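Carboxypeptidase A (Helicoverpa armigera, PDB 1JQG) probably acts as a zinc-dependent metallocarboxypeptidase, made as a pro-enzyme and removing residues from the C-terminal end of peptide chains. Local coordinates at residues Gln94-Ala105 against Val390-Pro399. Residues are numbered along the deposited sequence; the frame is centred on the assembly and turned at random.
Sequences QLELEDQLLAAA and VWFDGFLVDP
Glu98 reaches from helix 92-108 to the 390-399 loop. Its CB sits 4.0 Å from CH2 of Trp391, approaching the indole obliquely; CG, anti to the backbone N (chi1 -176°), lies against the carbonyl O of Val397. The extended chain then sets the carboxylate beside Leu396: CD and OE1 touch the methyl CD2, and OE2 accepts a nearly straight hydrogen bond from Val397 N (2.9 Å), on its anti side and 21° out of the carboxylate plane. OE1 forms a salt bridge with Arg232, so both oxygens of this buried group are engaged, which probably favours the charged form.

Leu396 lies over one face of the indole with its CB, 3.7 Å above the Trp391 ring and over the centre, and reaches the helix with its methyls: CD1 packs on Gln94 CB at 3.6 Å and CD2 crosses Leu95 CD2 at about a right angle. The helix belongs to the segment that follows the four-stranded pro-domain sheet and leads into the enzyme, as the connecting helix of procarboxypeptidases does; the loop joins strand 377-383 to helix 402-421 of the catalytic domain. From the same loop Phe395 turns inward, its side chain about 6 Å from the zinc ion, and meets Trp52 of the pro-domain and Phe308 edge-to-face.

Gln94 and Trp391 cross at a slant, NE2 of the glutamine 3.6 Å from Trp391 CB, the amide plane 76° from that of the indole. Leu97 CD2 meets Val390 CG2 tip to tip and also touches Trp391 CZ3 (3.7 Å). Further along the helix, Pro399 CD packs against Leu101 CB and Leu102 CD2, and Pro399 CB rests 3.8 Å from Ala105 CB.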
ATOM      1  N   GLN A  94      -3.076   4.482 -21.621  1.00 28.33           N
ATOM      2  CA  GLN A  94      -3.252   3.423 -20.646  1.00 29.77           C
ATOM      3  C   GLN A  94      -4.257   3.842 -19.577  1.00 31.35           C
ATOM      4  O   GLN A  94      -5.051   3.040 -19.091  1.00 33.63           O
ATOM      5  CB  GLN A  94      -1.921   3.044 -19.997  1.00 36.27           C
ATOM      6  CG  GLN A  94      -0.927   2.397 -20.927  1.00 36.76           C
ATOM      7  CD  GLN A  94       0.266   1.791 -20.236  1.00 45.84           C
ATOM      8  OE1 GLN A  94       0.717   2.199 -19.160  1.00 47.65           O
ATOM      9  NE2 GLN A  94       0.795   0.763 -20.924  1.00 44.36           N
ATOM     10  N   LEU A  95      -4.267   5.129 -19.256  1.00 28.37           N
ATOM     11  CA  LEU A  95      -5.174   5.650 -18.249  1.00 27.40           C
ATOM     12  C   LEU A  95      -6.606   5.620 -18.770  1.00 27.18           C
ATOM     13  O   LEU A  95      -7.564   5.271 -18.071  1.00 28.81           O
ATOM     14  CB  LEU A  95      -4.765   7.068 -17.868  1.00 23.83           C
ATOM     15  CG  LEU A  95      -3.416   7.212 -17.166  1.00 31.16           C
ATOM     16  CD1 LEU A  95      -2.983   8.675 -17.011  1.00 33.68           C
ATOM     17  CD2 LEU A  95      -3.427   6.475 -15.836  1.00 28.73           C
ATOM     18  N   GLU A  96      -6.781   6.002 -20.013  1.00 27.07           N
ATOM     19  CA  GLU A  96      -8.056   6.061 -20.689  1.00 25.66           C
ATOM     20  C   GLU A  96      -8.672   4.676 -20.869  1.00 27.65           C
ATOM     21  O   GLU A  96      -9.873   4.479 -20.665  1.00 28.91           O
ATOM     22  CB  GLU A  96      -7.852   6.713 -22.050  1.00 28.11           C
ATOM     23  CG  GLU A  96      -7.629   8.220 -21.945  1.00 31.61           C
ATOM     24  CD  GLU A  96      -7.461   8.861 -23.316  1.00 35.13           C
ATOM     25  OE1 GLU A  96      -7.177   8.077 -24.252  1.00 42.75           O
ATOM     26  OE2 GLU A  96      -7.610  10.100 -23.364  1.00 32.13           O
ATOM     27  N   LEU A  97      -7.823   3.673 -21.059  1.00 27.77           N
ATOM     28  CA  LEU A  97      -8.291   2.290 -21.149  1.00 27.78           C
ATOM     29  C   LEU A  97      -8.796   1.788 -19.797  1.00 27.24           C
ATOM     30  O   LEU A  97      -9.803   1.066 -19.750  1.00 28.18           O
ATOM     31  CB  LEU A  97      -7.158   1.392 -21.680  1.00 29.02           C
ATOM     32  CG  LEU A  97      -7.515  -0.100 -21.714  1.00 27.96           C
ATOM     33  CD1 LEU A  97      -8.573  -0.299 -22.770  1.00 33.88           C
ATOM     34  CD2 LEU A  97      -6.283  -0.974 -21.898  1.00 35.82           C
ATOM     35  N   GLU A  98      -8.103   2.103 -18.707  1.00 25.80           N
ATOM     36  CA  GLU A  98      -8.494   1.680 -17.375  1.00 25.65           C
ATOM     37  C   GLU A  98      -9.872   2.240 -17.053  1.00 26.43           C
ATOM     38  O   GLU A  98     -10.725   1.459 -16.635  1.00 27.60           O
ATOM     39  CB  GLU A  98      -7.482   2.088 -16.310  1.00 15.31           C
ATOM     40  CG  GLU A  98      -7.852   1.558 -14.926  1.00 26.99           C
ATOM     41  CD  GLU A  98      -7.209   2.277 -13.759  1.00 22.51           C
ATOM     42  OE1 GLU A  98      -7.155   3.520 -13.736  1.00 22.56           O
ATOM     43  OE2 GLU A  98      -6.750   1.549 -12.829  1.00 22.13           O
ATOM     44  N   ASP A  99     -10.077   3.518 -17.349  1.00 27.04           N
ATOM     45  CA  ASP A  99     -11.376   4.170 -17.196  1.00 28.50           C
ATOM     46  C   ASP A  99     -12.468   3.422 -17.966  1.00 27.11           C
ATOM     47  O   ASP A  99     -13.558   3.138 -17.485  1.00 28.26           O
ATOM     48  CB  ASP A  99     -11.352   5.619 -17.676  1.00 26.05           C
ATOM     49  CG  ASP A  99     -10.393   6.480 -16.905  1.00 36.89           C
ATOM     50  OD1 ASP A  99      -9.899   6.074 -15.842  1.00 49.17           O
ATOM     51  OD2 ASP A  99     -10.156   7.587 -17.441  1.00 46.94           O
ATOM     52  N   GLN A 100     -12.147   3.060 -19.198  1.00 25.39           N
ATOM     53  CA  GLN A 100     -13.054   2.313 -20.065  1.00 24.42           C
ATOM     54  C   GLN A 100     -13.374   0.956 -19.490  1.00 20.59           C
ATOM     55  O   GLN A 100     -14.525   0.580 -19.386  1.00 25.12           O
ATOM     56  CB  GLN A 100     -12.425   2.174 -21.451  1.00 27.05           C
ATOM     57  CG  GLN A 100     -13.334   1.579 -22.507  1.00 34.97           C
ATOM     58  CD  GLN A 100     -12.671   1.562 -23.874  1.00 39.67           C
ATOM     59  OE1 GLN A 100     -12.587   0.476 -24.452  1.00 46.93           O
ATOM     60  NE2 GLN A 100     -12.224   2.712 -24.374  1.00 41.84           N
ATOM     61  N   LEU A 101     -12.375   0.242 -19.004  1.00 25.12           N
ATOM     62  CA  LEU A 101     -12.495  -1.072 -18.394  1.00 23.60           C
ATOM     63  C   LEU A 101     -13.176  -1.100 -17.037  1.00 26.24           C
ATOM     64  O   LEU A 101     -13.961  -2.005 -16.752  1.00 25.97           O
ATOM     65  CB  LEU A 101     -11.107  -1.695 -18.261  1.00 23.75           C
ATOM     66  CG  LEU A 101     -10.774  -2.812 -19.260  1.00 32.24           C
ATOM     67  CD1 LEU A 101     -11.180  -2.440 -20.677  1.00 30.14           C
ATOM     68  CD2 LEU A 101      -9.283  -3.112 -19.183  1.00 28.52           C
ATOM     69  N   LEU A 102     -12.945  -0.058 -16.226  1.00 26.41           N
ATOM     70  CA  LEU A 102     -13.591   0.066 -14.934  1.00 27.30           C
ATOM     71  C   LEU A 102     -15.029   0.570 -15.044  1.00 27.80           C
ATOM     72  O   LEU A 102     -15.912   0.125 -14.324  1.00 30.83           O
ATOM     73  CB  LEU A 102     -12.714   0.989 -14.085  1.00 21.38           C
ATOM     74  CG  LEU A 102     -11.362   0.382 -13.656  1.00 20.68           C
ATOM     75  CD1 LEU A 102     -10.705   1.254 -12.585  1.00 19.63           C
ATOM     76  CD2 LEU A 102     -11.479  -1.053 -13.160  1.00 16.87           C
ATOM     77  N   ALA A 103     -15.304   1.411 -16.028  1.00 26.49           N
ATOM     78  CA  ALA A 103     -16.609   1.973 -16.280  1.00 24.73           C
ATOM     79  C   ALA A 103     -17.581   0.895 -16.723  1.00 26.25           C
ATOM     80  O   ALA A 103     -18.728   0.848 -16.278  1.00 33.30           O
ATOM     81  CB  ALA A 103     -16.548   3.109 -17.299  1.00 18.88           C
ATOM     82  N   ALA A 104     -17.119  -0.029 -17.544  1.00 25.47           N
ATOM     83  CA  ALA A 104     -17.955  -1.116 -18.025  1.00 25.89           C
ATOM     84  C   ALA A 104     -18.220  -2.130 -16.916  1.00 30.69           C
ATOM     85  O   ALA A 104     -19.274  -2.756 -16.815  1.00 31.80           O
ATOM     86  CB  ALA A 104     -17.352  -1.757 -19.258  1.00 20.24           C
ATOM     87  N   ALA A 105     -17.239  -2.297 -16.014  1.00 33.62           N
ATOM     88  CA  ALA A 105     -17.389  -3.238 -14.901  1.00 33.49           C
ATOM     89  C   ALA A 105     -18.394  -2.690 -13.892  1.00 30.97           C
ATOM     90  O   ALA A 105     -19.103  -3.402 -13.192  1.00 32.38           O
ATOM     91  CB  ALA A 105     -16.054  -3.537 -14.236  1.00 28.42           C
ATOM     92  N   VAL A 390      -2.550  -4.891 -22.938  1.00 51.22           N
ATOM     93  CA  VAL A 390      -1.979  -3.556 -23.067  1.00 47.59           C
ATOM     94  C   VAL A 390      -0.863  -3.246 -22.080  1.00 47.07           C
ATOM     95  O   VAL A 390       0.296  -3.104 -22.493  1.00 50.72           O
ATOM     96  CB  VAL A 390      -3.091  -2.503 -22.983  1.00 44.24           C
ATOM     97  CG1 VAL A 390      -2.618  -1.068 -23.026  1.00 46.03           C
ATOM     98  CG2 VAL A 390      -4.054  -2.835 -24.126  1.00 44.92           C
ATOM     99  N   TRP A 391      -1.177  -3.076 -20.797  1.00 43.06           N
ATOM    100  CA  TRP A 391      -0.152  -2.725 -19.830  1.00 42.22           C
ATOM    101  C   TRP A 391       0.561  -3.924 -19.208  1.00 43.21           C
ATOM    102  O   TRP A 391       0.097  -5.064 -19.171  1.00 44.23           O
ATOM    103  CB  TRP A 391      -0.735  -1.756 -18.806  1.00 30.14           C
ATOM    104  CG  TRP A 391      -1.791  -2.312 -17.917  1.00 30.95           C
ATOM    105  CD1 TRP A 391      -1.690  -3.311 -16.972  1.00 21.28           C
ATOM    106  CD2 TRP A 391      -3.163  -1.859 -17.895  1.00 27.90           C
ATOM    107  NE1 TRP A 391      -2.931  -3.488 -16.382  1.00 29.03           N
ATOM    108  CE2 TRP A 391      -3.839  -2.616 -16.922  1.00 22.54           C
ATOM    109  CE3 TRP A 391      -3.880  -0.916 -18.627  1.00 22.69           C
ATOM    110  CZ2 TRP A 391      -5.179  -2.424 -16.652  1.00 26.38           C
ATOM    111  CZ3 TRP A 391      -5.205  -0.720 -18.321  1.00 24.66           C
ATOM    112  CH2 TRP A 391      -5.846  -1.453 -17.343  1.00 13.26           C
ATOM    113  N   PHE A 392       1.749  -3.656 -18.649  1.00 43.28           N
ATOM    114  CA  PHE A 392       2.522  -4.657 -17.931  1.00 47.69           C
ATOM    115  C   PHE A 392       2.459  -4.413 -16.432  1.00 46.03           C
ATOM    116  O   PHE A 392       1.507  -4.811 -15.762  1.00 50.43           O
ATOM    117  CB  PHE A 392       3.969  -4.646 -18.430  1.00 54.10           C
ATOM    118  CG  PHE A 392       4.068  -4.627 -19.934  1.00 66.59           C
ATOM    119  CD1 PHE A 392       4.629  -3.548 -20.593  1.00 68.70           C
ATOM    120  CD2 PHE A 392       3.586  -5.694 -20.688  1.00 71.04           C
ATOM    121  CE1 PHE A 392       4.713  -3.528 -21.972  1.00 73.42           C
ATOM    122  CE2 PHE A 392       3.669  -5.680 -22.070  1.00 74.69           C
ATOM    123  CZ  PHE A 392       4.233  -4.595 -22.709  1.00 75.21           C
ATOM    124  N   ASP A 393       3.531  -3.872 -15.879  1.00 43.95           N
ATOM    125  CA  ASP A 393       3.633  -3.640 -14.445  1.00 41.02           C
ATOM    126  C   ASP A 393       3.231  -2.185 -14.204  1.00 38.37           C
ATOM    127  O   ASP A 393       3.656  -1.336 -14.991  1.00 40.80           O
ATOM    128  CB  ASP A 393       5.029  -3.897 -13.894  1.00 43.65           C
ATOM    129  CG  ASP A 393       5.513  -5.305 -14.199  1.00 56.26           C
ATOM    130  OD1 ASP A 393       5.094  -6.273 -13.527  1.00 57.34           O
ATOM    131  OD2 ASP A 393       6.333  -5.437 -15.149  1.00 63.76           O
ATOM    132  N   GLY A 394       2.330  -1.949 -13.262  1.00 30.44           N
ATOM    133  CA  GLY A 394       1.989  -0.596 -12.889  1.00 26.19           C
ATOM    134  C   GLY A 394       0.929  -0.563 -11.786  1.00 23.30           C
ATOM    135  O   GLY A 394       0.895  -1.395 -10.903  1.00 23.92           O
ATOM    136  N   PHE A 395       0.150   0.516 -11.764  1.00 22.39           N
ATOM    137  CA  PHE A 395      -0.848   0.699 -10.739  1.00 21.98           C
ATOM    138  C   PHE A 395      -2.266   0.525 -11.265  1.00 20.08           C
ATOM    139  O   PHE A 395      -3.191   0.458 -10.495  1.00 14.91           O
ATOM    140  CB  PHE A 395      -0.651   2.095 -10.132  1.00 18.98           C
ATOM    141  CG  PHE A 395       0.662   2.238  -9.418  1.00 19.69           C
ATOM    142  CD1 PHE A 395       0.877   1.693  -8.156  1.00 15.92           C
ATOM    143  CD2 PHE A 395       1.676   2.973 -10.041  1.00 22.81           C
ATOM    144  CE1 PHE A 395       2.098   1.852  -7.552  1.00 23.70           C
ATOM    145  CE2 PHE A 395       2.921   3.116  -9.423  1.00 18.18           C
ATOM    146  CZ  PHE A 395       3.130   2.543  -8.179  1.00 21.35           C
ATOM    147  N   LEU A 396      -2.415   0.472 -12.589  1.00 27.54           N
ATOM    148  CA  LEU A 396      -3.719   0.310 -13.241  1.00 25.18           C
ATOM    149  C   LEU A 396      -4.322  -1.063 -12.972  1.00 24.03           C
ATOM    150  O   LEU A 396      -3.632  -2.060 -12.923  1.00 25.75           O
ATOM    151  CB  LEU A 396      -3.582   0.516 -14.743  1.00 25.42           C
ATOM    152  CG  LEU A 396      -2.908   1.822 -15.181  1.00 27.94           C
ATOM    153  CD1 LEU A 396      -2.955   1.878 -16.722  1.00 29.82           C
ATOM    154  CD2 LEU A 396      -3.529   3.042 -14.536  1.00 24.17           C
ATOM    155  N   VAL A 397      -5.605  -1.100 -12.708  1.00 26.80           N
ATOM    156  CA  VAL A 397      -6.331  -2.285 -12.322  1.00 26.39           C
ATOM    157  C   VAL A 397      -7.206  -2.824 -13.461  1.00 27.58           C
ATOM    158  O   VAL A 397      -7.970  -2.137 -14.102  1.00 27.62           O
ATOM    159  CB  VAL A 397      -7.267  -2.027 -11.111  1.00 27.46           C
ATOM    160  CG1 VAL A 397      -7.962  -3.357 -10.761  1.00 23.22           C
ATOM    161  CG2 VAL A 397      -6.509  -1.368  -9.971  1.00 21.57           C
ATOM    162  N   ASP A 398      -7.085  -4.105 -13.756  1.00 29.29           N
ATOM    163  CA  ASP A 398      -7.925  -4.857 -14.654  1.00 24.78           C
ATOM    164  C   ASP A 398      -8.994  -5.539 -13.802  1.00 23.33           C
ATOM    165  O   ASP A 398      -8.659  -6.349 -12.910  1.00 19.07           O
ATOM    166  CB  ASP A 398      -7.085  -5.904 -15.379  1.00 32.40           C
ATOM    167  CG  ASP A 398      -7.812  -6.544 -16.546  1.00 35.10           C
ATOM    168  OD1 ASP A 398      -9.036  -6.812 -16.454  1.00 33.78           O
ATOM    169  OD2 ASP A 398      -7.168  -6.808 -17.580  1.00 35.50           O
ATOM    170  N   PRO A 399     -10.271  -5.255 -14.049  1.00 22.32           N
ATOM    171  CA  PRO A 399     -11.402  -5.797 -13.305  1.00 21.36           C
ATOM    172  C   PRO A 399     -11.465  -7.304 -13.199  1.00 18.17           C
ATOM    173  O   PRO A 399     -12.148  -7.803 -12.332  1.00 23.57           O
ATOM    174  CB  PRO A 399     -12.607  -5.178 -14.038  1.00 22.30           C
ATOM    175  CG  PRO A 399     -12.137  -4.914 -15.419  1.00 21.71           C
ATOM    176  CD  PRO A 399     -10.726  -4.396 -15.171  1.00 23.83           C
TER